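Local structure of TetR family transcription regulator (3PAS) at residues B[141-155]-B[182-194]. The protein probably binds DNA through a helix-turn-helix motif and regulates transcription as a TetR-family regulator. Numbering follows the deposited sequence.
With PGO (S-1,2-propanediol), chain N.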
loop_
_atom_site.group_PDB
_atom_site.type_symbol
_atom_site.label_atom_id
_atom_site.label_comp_id
_atom_site.label_asym_id
_atom_site.label_seq_id
_atom_site.Cartn_x
_atom_site.Cartn_y
_atom_site.Cartn_z
ATOM N N GLY B 141 -28.046 -5.751 2.125
ATOM C CA GLY B 141 -28.107 -4.659 3.126
ATOM C C GLY B 141 -26.949 -4.711 4.111
ATOM O O GLY B 141 -26.858 -3.899 4.989
ATOM N N LEU B 142 -26.061 -5.686 3.993
ATOM C CA LEU B 142 -24.936 -5.774 4.928
ATOM C C LEU B 142 -23.696 -4.991 4.514
ATOM O O LEU B 142 -23.064 -4.313 5.342
ATOM C CB LEU B 142 -24.532 -7.247 5.149
ATOM C CG LEU B 142 -25.433 -7.961 6.159
ATOM C CD1 LEU B 142 -25.035 -9.424 6.208
ATOM C CD2 LEU B 142 -25.368 -7.348 7.551
ATOM N N ILE B 143 -23.303 -5.164 3.270
ATOM C CA ILE B 143 -22.098 -4.587 2.706
ATOM C C ILE B 143 -22.541 -3.574 1.662
ATOM O O ILE B 143 -23.477 -3.818 0.884
ATOM C CB ILE B 143 -21.243 -5.637 2.003
ATOM C CG1 ILE B 143 -20.924 -6.829 2.928
ATOM C CG2 ILE B 143 -19.919 -5.048 1.412
ATOM C CD1 ILE B 143 -20.105 -6.509 4.063
ATOM N N LYS B 144 -21.880 -2.430 1.648
ATOM C CA LYS B 144 -22.162 -1.401 0.640
ATOM C C LYS B 144 -22.018 -2.011 -0.762
ATOM O O LYS B 144 -21.059 -2.758 -1.025
ATOM C CB LYS B 144 -21.133 -0.281 0.739
ATOM C CG LYS B 144 -21.232 0.613 1.987
ATOM C CD LYS B 144 -20.115 1.666 1.981
ATOM C CE LYS B 144 -20.225 2.679 3.108
ATOM N NZ LYS B 144 -19.787 2.134 4.404
ATOM N N PRO B 145 -22.954 -1.672 -1.666
ATOM C CA PRO B 145 -22.944 -2.244 -3.025
ATOM C C PRO B 145 -21.963 -1.477 -3.908
ATOM O O PRO B 145 -22.362 -0.712 -4.753
ATOM C CB PRO B 145 -24.388 -2.126 -3.475
ATOM C CG PRO B 145 -24.889 -0.862 -2.730
ATOM C CD PRO B 145 -24.169 -0.901 -1.383
ATOM N N VAL B 146 -20.683 -1.728 -3.672
ATOM C CA VAL B 146 -19.614 -1.066 -4.350
ATOM C C VAL B 146 -18.753 -2.069 -5.064
ATOM O O VAL B 146 -18.733 -3.241 -4.712
ATOM C CB VAL B 146 -18.703 -0.298 -3.322
ATOM C CG1 VAL B 146 -19.494 0.789 -2.685
ATOM C CG2 VAL B 146 -18.108 -1.237 -2.300
ATOM N N PRO B 147 -17.998 -1.609 -6.066
ATOM C CA PRO B 147 -17.069 -2.453 -6.774
ATOM C C PRO B 147 -16.084 -3.140 -5.863
ATOM O O PRO B 147 -15.579 -2.550 -4.866
ATOM C CB PRO B 147 -16.329 -1.485 -7.701
ATOM C CG PRO B 147 -17.133 -0.363 -7.840
ATOM C CD PRO B 147 -18.049 -0.255 -6.639
ATOM N N PHE B 148 -15.764 -4.386 -6.200
ATOM C CA PHE B 148 -14.896 -5.155 -5.363
ATOM C C PHE B 148 -13.546 -4.542 -5.055
ATOM O O PHE B 148 -13.016 -4.761 -3.969
ATOM C CB PHE B 148 -14.652 -6.553 -5.908
ATOM C CG PHE B 148 -14.161 -7.495 -4.835
ATOM C CD1 PHE B 148 -15.073 -8.098 -3.968
ATOM C CD2 PHE B 148 -12.794 -7.731 -4.660
ATOM C CE1 PHE B 148 -14.647 -8.932 -2.959
ATOM C CE2 PHE B 148 -12.352 -8.573 -3.648
ATOM C CZ PHE B 148 -13.284 -9.170 -2.790
ATOM N N PRO B 149 -12.946 -3.823 -6.010
ATOM C CA PRO B 149 -11.655 -3.226 -5.651
ATOM C C PRO B 149 -11.717 -2.306 -4.406
ATOM O O PRO B 149 -10.721 -2.171 -3.652
ATOM C CB PRO B 149 -11.296 -2.440 -6.900
ATOM C CG PRO B 149 -11.967 -3.222 -8.021
ATOM C CD PRO B 149 -13.252 -3.681 -7.446
ATOM N N LEU B 150 -12.865 -1.673 -4.177
ATOM C CA LEU B 150 -13.050 -0.858 -2.970
ATOM C C LEU B 150 -13.137 -1.744 -1.709
ATOM O O LEU B 150 -12.643 -1.366 -0.635
ATOM C CB LEU B 150 -14.276 0.066 -3.095
ATOM C CG LEU B 150 -14.239 1.161 -4.195
ATOM C CD1 LEU B 150 -15.407 2.127 -4.099
ATOM C CD2 LEU B 150 -12.925 1.917 -4.104
ATOM N N LEU B 151 -13.789 -2.905 -1.810
ATOM C CA LEU B 151 -13.857 -3.840 -0.714
ATOM C C LEU B 151 -12.457 -4.344 -0.355
ATOM O O LEU B 151 -12.120 -4.402 0.822
ATOM C CB LEU B 151 -14.801 -4.998 -1.010
ATOM C CG LEU B 151 -16.288 -4.619 -1.179
ATOM C CD1 LEU B 151 -17.112 -5.955 -1.383
ATOM C CD2 LEU B 151 -16.854 -3.757 -0.004
ATOM N N GLU B 152 -11.654 -4.660 -1.368
ATOM C CA GLU B 152 -10.254 -5.073 -1.186
ATOM C C GLU B 152 -9.465 -4.006 -0.451
ATOM O O GLU B 152 -8.722 -4.279 0.515
ATOM C CB GLU B 152 -9.647 -5.362 -2.570
ATOM C CG GLU B 152 -8.203 -5.857 -2.644
ATOM C CD GLU B 152 -7.155 -4.742 -2.566
ATOM O OE1 GLU B 152 -7.298 -3.689 -3.244
ATOM O OE2 GLU B 152 -6.139 -4.947 -1.875
ATOM N N THR B 153 -9.654 -2.766 -0.896
ATOM C CA THR B 153 -8.945 -1.606 -0.343
ATOM C C THR B 153 -9.190 -1.359 1.132
ATOM O O THR B 153 -8.228 -1.024 1.866
ATOM C CB THR B 153 -9.292 -0.321 -1.173
ATOM O OG1 THR B 153 -8.857 -0.554 -2.526
ATOM C CG2 THR B 153 -8.609 0.952 -0.620
ATOM N N PHE B 154 -10.437 -1.543 1.568
ATOM C CA PHE B 154 -10.820 -1.223 2.926
ATOM C C PHE B 154 -10.936 -2.420 3.885
ATOM O O PHE B 154 -10.970 -2.203 5.080
ATOM C CB PHE B 154 -12.130 -0.415 2.973
ATOM C CG PHE B 154 -11.957 0.997 2.469
ATOM C CD1 PHE B 154 -11.415 1.955 3.282
ATOM C CD2 PHE B 154 -12.227 1.326 1.138
ATOM C CE1 PHE B 154 -11.184 3.256 2.833
ATOM C CE2 PHE B 154 -11.975 2.633 0.648
ATOM C CZ PHE B 154 -11.470 3.613 1.499
HETATM N N MSE B 155 -11.041 -3.631 3.362
HETATM C CA MSE B 155 -11.205 -4.849 4.199
HETATM C C MSE B 155 -9.996 -5.816 4.183
HETATM O O MSE B 155 -9.777 -6.524 5.156
HETATM C CB MSE B 155 -12.492 -5.590 3.861
HETATM C CG MSE B 155 -12.840 -6.868 4.683
HETATM SE SE MSE B 155 -12.816 -6.720 6.600
HETATM C CE MSE B 155 -14.523 -5.734 6.788
ATOM N N PHE B 182 -10.171 -3.953 12.821
ATOM C CA PHE B 182 -11.279 -4.623 12.133
ATOM C C PHE B 182 -12.586 -3.837 12.231
ATOM O O PHE B 182 -13.331 -3.757 11.236
ATOM C CB PHE B 182 -11.561 -6.084 12.600
ATOM C CG PHE B 182 -12.849 -6.648 12.016
ATOM C CD1 PHE B 182 -12.855 -7.128 10.749
ATOM C CD2 PHE B 182 -14.064 -6.601 12.721
ATOM C CE1 PHE B 182 -14.037 -7.599 10.157
ATOM C CE2 PHE B 182 -15.248 -7.062 12.140
ATOM C CZ PHE B 182 -15.226 -7.571 10.870
ATOM N N ASN B 183 -12.888 -3.286 13.405
ATOM C CA ASN B 183 -14.118 -2.476 13.531
ATOM C C ASN B 183 -14.166 -1.276 12.547
ATOM O O ASN B 183 -15.204 -0.944 12.010
ATOM C CB ASN B 183 -14.318 -1.998 14.961
ATOM C CG ASN B 183 -14.689 -3.156 15.910
ATOM O OD1 ASN B 183 -15.169 -4.202 15.471
ATOM N ND2 ASN B 183 -14.403 -2.990 17.179
HETATM N N MSE B 184 -13.009 -0.678 12.312
HETATM C CA MSE B 184 -12.876 0.401 11.341
HETATM C C MSE B 184 -13.089 -0.114 9.921
HETATM O O MSE B 184 -13.790 0.552 9.113
HETATM C CB MSE B 184 -11.545 1.130 11.512
HETATM C CG MSE B 184 -11.492 1.860 12.846
HETATM SE SE MSE B 184 -9.813 2.635 13.207
HETATM C CE MSE B 184 -9.976 4.256 11.983
ATOM N N ALA B 185 -12.495 -1.272 9.608
ATOM C CA ALA B 185 -12.639 -1.889 8.279
ATOM C C ALA B 185 -14.081 -2.252 8.017
ATOM O O ALA B 185 -14.613 -1.974 6.930
ATOM C CB ALA B 185 -11.742 -3.128 8.106
ATOM N N TRP B 186 -14.766 -2.793 9.025
ATOM C CA TRP B 186 -16.171 -3.116 8.905
ATOM C C TRP B 186 -17.003 -1.871 8.672
ATOM O O TRP B 186 -17.773 -1.803 7.749
ATOM C CB TRP B 186 -16.685 -3.862 10.147
ATOM C CG TRP B 186 -18.186 -4.085 10.065
ATOM C CD1 TRP B 186 -19.152 -3.384 10.711
ATOM C CD2 TRP B 186 -18.867 -5.078 9.285
ATOM N NE1 TRP B 186 -20.380 -3.866 10.377
ATOM C CE2 TRP B 186 -20.242 -4.884 9.487
ATOM C CE3 TRP B 186 -18.442 -6.054 8.371
ATOM C CZ2 TRP B 186 -21.211 -5.650 8.830
ATOM C CZ3 TRP B 186 -19.392 -6.803 7.712
ATOM C CH2 TRP B 186 -20.765 -6.608 7.959
ATOM N N ASP B 187 -16.799 -0.849 9.492
ATOM C CA ASP B 187 -17.494 0.418 9.291
ATOM C C ASP B 187 -17.277 0.962 7.866
ATOM O O ASP B 187 -18.216 1.482 7.234
ATOM C CB ASP B 187 -17.061 1.417 10.325
ATOM C CG ASP B 187 -17.743 1.212 11.700
ATOM O OD1 ASP B 187 -18.611 0.359 11.883
ATOM O OD2 ASP B 187 -17.384 1.936 12.619
ATOM N N ALA B 188 -16.055 0.841 7.353
ATOM C CA ALA B 188 -15.766 1.273 5.980
ATOM C C ALA B 188 -16.667 0.571 4.919
ATOM O O ALA B 188 -17.208 1.233 4.028
ATOM C CB ALA B 188 -14.285 0.999 5.632
ATOM N N VAL B 189 -16.809 -0.752 5.035
ATOM C CA VAL B 189 -17.529 -1.561 4.044
ATOM C C VAL B 189 -19.031 -1.762 4.288
ATOM O O VAL B 189 -19.756 -2.175 3.367
ATOM C CB VAL B 189 -16.856 -2.944 3.813
ATOM C CG1 VAL B 189 -15.355 -2.746 3.439
ATOM C CG2 VAL B 189 -17.049 -3.888 5.011
ATOM N N ALA B 190 -19.448 -1.543 5.524
ATOM C CA ALA B 190 -20.808 -1.917 5.959
ATOM C C ALA B 190 -21.852 -0.924 5.430
ATOM O O ALA B 190 -21.645 0.295 5.443
ATOM C CB ALA B 190 -20.869 -1.989 7.504
ATOM N N ASP B 191 -22.973 -1.451 4.968
ATOM C CA ASP B 191 -24.060 -0.657 4.452
ATOM C C ASP B 191 -24.752 -0.092 5.684
ATOM O O ASP B 191 -25.147 -0.857 6.536
ATOM C CB ASP B 191 -24.968 -1.612 3.691
ATOM C CG ASP B 191 -26.120 -0.932 2.978
ATOM O OD1 ASP B 191 -26.620 0.127 3.400
ATOM O OD2 ASP B 191 -26.582 -1.539 1.998
ATOM N N ARG B 192 -24.887 1.229 5.792
ATOM C CA ARG B 192 -25.528 1.867 6.993
ATOM C C ARG B 192 -27.035 2.072 6.864
ATOM O O ARG B 192 -27.660 2.630 7.767
ATOM C CB ARG B 192 -24.873 3.222 7.289
ATOM C CG ARG B 192 -23.361 3.061 7.470
ATOM C CD ARG B 192 -22.636 4.373 7.828
ATOM N NE ARG B 192 -23.157 4.911 9.058
ATOM C CZ ARG B 192 -22.849 6.114 9.554
ATOM N NH1 ARG B 192 -21.983 6.914 8.938
ATOM N NH2 ARG B 192 -23.409 6.496 10.686
ATOM N N ARG B 193 -27.627 1.592 5.779
ATOM C CA ARG B 193 -29.091 1.750 5.626
ATOM C C ARG B 193 -29.777 0.992 6.763
ATOM O O ARG B 193 -29.425 -0.183 7.036
ATOM C CB ARG B 193 -29.577 1.296 4.241
ATOM C CG ARG B 193 -29.182 2.265 3.104
ATOM C CD ARG B 193 -29.551 1.760 1.722
ATOM N NE ARG B 193 -28.737 0.633 1.298
ATOM C CZ ARG B 193 -28.886 -0.026 0.151
ATOM N NH1 ARG B 193 -29.829 0.339 -0.715
ATOM N NH2 ARG B 193 -28.096 -1.061 -0.138
ATOM N N ASN B 194 -30.691 1.696 7.435
ATOM C CA ASN B 194 -31.504 1.225 8.571
ATOM C C ASN B 194 -30.846 1.333 9.947
ATOM O O ASN B 194 -31.488 1.114 10.942
ATOM C CB ASN B 194 -32.074 -0.200 8.320
ATOM C CG ASN B 194 -32.922 -0.268 7.076
ATOM O OD1 ASN B 194 -33.773 0.592 6.840
ATOM N ND2 ASN B 194 -32.741 -1.343 6.282
HETATM C C1 PGO N . -24.264 -2.749 10.861
HETATM C C2 PGO N . -23.636 -1.418 11.260
HETATM C C3 PGO N . -23.742 -0.403 10.130
HETATM O O1 PGO N . -23.379 -3.473 9.984
HETATM O O2 PGO N . -22.251 -1.609 11.609
HETATM O O HOH W 1 -28.994 -2.168 5.273
HETATM O O HOH W 2 -26.160 -3.882 0.771
HETATM O O HOH W 3 -24.339 -3.422 7.474
#
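Lys144 reaches over the C-terminal end of helix 175-189, next to a single beta bridge that pairs Ile143 with Ala190 in the all-helical C-terminal domain of this TetR-family dimer. Lys144 NZ donates to Ala188 O, in the last turn, and to Ala190 O, just past it, each at 2.8 Å. It approaches Ala188 O from above the carbonyl plane. CG lies anti to the carbonyl carbon (chi1 -70°), and the chain stays extended until it bends at its last torsion. Its methylenes thus run alongside these carbonyls. NZ also forms a salt bridge with Asp187 OD2 of the second subunit. The backbone N of Lys144 donates to Val189 O at 2.7 Å, almost in line with the carbonyl. Asp191 N returns a bond to Leu142 O, 2.9 Å away. Replacing Lys144 with an alanine would probably leave the Ala188 and Ala190 carbonyls without this donor, and Asp187 of the second subunit without one of its partners.

Beyond the bridge, the first turns of helix 148-167 pack nearly antiparallel (161°) on the last turns of helix 175-189. Selenomethionine Met155 is the knob, set among Phe182, Ala185, Trp186 and Val189. Its chain bends at chi2 and chi3, bringing Met155 CE to 3.6 Å from Val189 CG2. SE makes an oblique Met-aromatic contact with the Phe182 ring. Phe154 CB meets Ala188 CB, while Phe154 O is buried without a polar partner. Ile143 CD1 touches Trp186 CZ3, the side chains roughly perpendicular. Helix 81-98 adds to this packing: Trp89 meets the Phe182 ring edge-to-face and Arg82 makes a cation-pi contact with Trp186.

Further out, Arg193 grips the Asp191 carboxylate side-on, and Arg193 N closes an Asx turn on OD1. Water 3 joins Leu142 O, Asp191 O and propanediol O1, which also accepts from Trp186 NE1 at 3.1 Å.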